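PDB 5KP7: CurB from Lyngbya majuscula, which probably serves as an acyl carrier protein, holding intermediates of a biosynthetic pathway on a covalently attached 4'-phosphopantetheine arm. Local coordinates for residues Leu77-Pro82 against Asp97-Lys102. Residues are numbered along the deposited sequence; the frame is centred on the assembly and turned at random.
Sequences LSLNIP and DLFAAK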
# COMPACT_ATOMS: atom_id res chain seq x y z
N LEU B 77 -3.07 -31.24 -6.64
CA LEU B 77 -4.39 -31.80 -6.94
C LEU B 77 -5.02 -31.29 -8.24
O LEU B 77 -6.15 -31.66 -8.54
CB LEU B 77 -5.35 -31.53 -5.77
CG LEU B 77 -4.96 -32.07 -4.40
CD1 LEU B 77 -5.93 -31.56 -3.33
CD2 LEU B 77 -4.91 -33.59 -4.40
N SER B 78 -4.30 -30.46 -9.00
CA SER B 78 -4.85 -29.80 -10.20
C SER B 78 -6.20 -29.14 -9.94
O SER B 78 -7.13 -29.24 -10.75
CB SER B 78 -4.94 -30.78 -11.36
OG SER B 78 -3.67 -31.30 -11.65
N LEU B 79 -6.31 -28.46 -8.80
CA LEU B 79 -7.56 -27.84 -8.41
C LEU B 79 -7.47 -26.38 -8.81
O LEU B 79 -6.83 -25.58 -8.12
CB LEU B 79 -7.77 -28.01 -6.90
CG LEU B 79 -9.14 -27.59 -6.36
CD1 LEU B 79 -10.27 -28.42 -6.95
CD2 LEU B 79 -9.14 -27.63 -4.84
N ASN B 80 -8.10 -26.04 -9.92
CA ASN B 80 -8.00 -24.69 -10.48
C ASN B 80 -9.26 -23.85 -10.18
O ASN B 80 -10.06 -23.55 -11.07
CB ASN B 80 -7.71 -24.76 -11.99
CG ASN B 80 -7.06 -23.48 -12.52
OD1 ASN B 80 -6.81 -22.52 -11.78
ND2 ASN B 80 -6.79 -23.46 -13.82
N ILE B 81 -9.40 -23.48 -8.91
CA ILE B 81 -10.54 -22.72 -8.41
C ILE B 81 -9.96 -21.51 -7.68
O ILE B 81 -8.75 -21.45 -7.46
CB ILE B 81 -11.42 -23.57 -7.44
CG1 ILE B 81 -10.66 -23.95 -6.16
CG2 ILE B 81 -11.94 -24.81 -8.17
CD1 ILE B 81 -11.49 -24.69 -5.14
N PRO B 82 -10.82 -20.54 -7.29
CA PRO B 82 -10.27 -19.40 -6.56
C PRO B 82 -9.62 -19.82 -5.25
O PRO B 82 -10.19 -20.66 -4.53
CB PRO B 82 -11.51 -18.53 -6.29
CG PRO B 82 -12.42 -18.85 -7.41
CD PRO B 82 -12.23 -20.32 -7.67
N ASP B 97 -10.52 -31.16 4.89
CA ASP B 97 -11.98 -31.24 4.62
C ASP B 97 -12.40 -30.31 3.50
O ASP B 97 -13.23 -30.68 2.67
CB ASP B 97 -12.83 -30.85 5.84
CG ASP B 97 -12.65 -31.76 7.02
OD1 ASP B 97 -12.42 -32.97 6.84
OD2 ASP B 97 -12.77 -31.25 8.15
N LEU B 98 -11.85 -29.10 3.51
CA LEU B 98 -12.15 -28.11 2.47
C LEU B 98 -11.74 -28.61 1.11
O LEU B 98 -12.53 -28.57 0.17
CB LEU B 98 -11.47 -26.76 2.74
CG LEU B 98 -12.29 -25.79 3.58
CD1 LEU B 98 -11.42 -24.57 3.92
CD2 LEU B 98 -13.57 -25.38 2.85
N PHE B 99 -10.50 -29.10 1.00
CA PHE B 99 -10.01 -29.65 -0.27
C PHE B 99 -10.84 -30.84 -0.75
O PHE B 99 -11.23 -30.90 -1.91
CB PHE B 99 -8.55 -30.06 -0.15
CG PHE B 99 -7.57 -28.93 -0.36
CD1 PHE B 99 -7.33 -28.44 -1.64
CD2 PHE B 99 -6.86 -28.38 0.70
CE1 PHE B 99 -6.42 -27.41 -1.85
CE2 PHE B 99 -5.94 -27.35 0.50
CZ PHE B 99 -5.72 -26.87 -0.78
N ALA B 100 -11.13 -31.77 0.17
CA ALA B 100 -11.94 -32.96 -0.15
C ALA B 100 -13.30 -32.61 -0.74
O ALA B 100 -13.74 -33.23 -1.71
CB ALA B 100 -12.11 -33.84 1.08
N ALA B 101 -13.95 -31.59 -0.18
CA ALA B 101 -15.26 -31.13 -0.67
C ALA B 101 -15.23 -30.56 -2.10
O ALA B 101 -16.25 -30.59 -2.78
CB ALA B 101 -15.85 -30.11 0.29
N LYS B 102 -14.08 -30.03 -2.55
CA LYS B 102 -13.95 -29.43 -3.89
C LYS B 102 -13.69 -30.45 -4.99
O LYS B 102 -14.05 -30.20 -6.13
CB LYS B 102 -12.86 -28.35 -3.90
CG LYS B 102 -13.08 -27.23 -2.90
CD LYS B 102 -14.38 -26.47 -3.13
CE LYS B 102 -14.54 -25.34 -2.12
NZ LYS B 102 -15.58 -24.37 -2.55
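In the helical bundle of this phosphopantetheine carrier domain, the loop leaving helix 63-76 is laid against the C-terminal part of helix 92-102, with L77, L79 and I81 meeting F99 and K102. The loop begins at a Schellman motif, where S78 takes a positive phi of 48° and ends the helix. Beyond it the backbone is largely extended but kinked at N80, with a weak bond from I81 N to L79 O; the CB atoms of L79 and I81 both point toward the C-terminal helix.

F99 is the buried member. Its ring atom CD1 receives two methyl groups, CD1 of L77 at 3.8 Å and CD2 of L79 at 3.8 Å, both approaching obliquely. V30 of helix 27-41 and V73 and M74 of helix 63-76 also touch F99, whose ring therefore joins the loop to the three-helix core. With chi1 at -172°, CG of L79 stands opposite the backbone N, and both methyls reach the C-terminal helix; CD2 also lies 3.9 Å from CB of K102, the two side chains crossing at roughly a right angle.

K102 divides its side chain between apolar and ionic partners. The chain bends at chi2 (-60°), and NZ leads away from 77-82 to a salt bridge with E85, farther along the same loop, while CG and CD pack against the CD1 methyl of I81, at 3.7 Å and 3.9 Å.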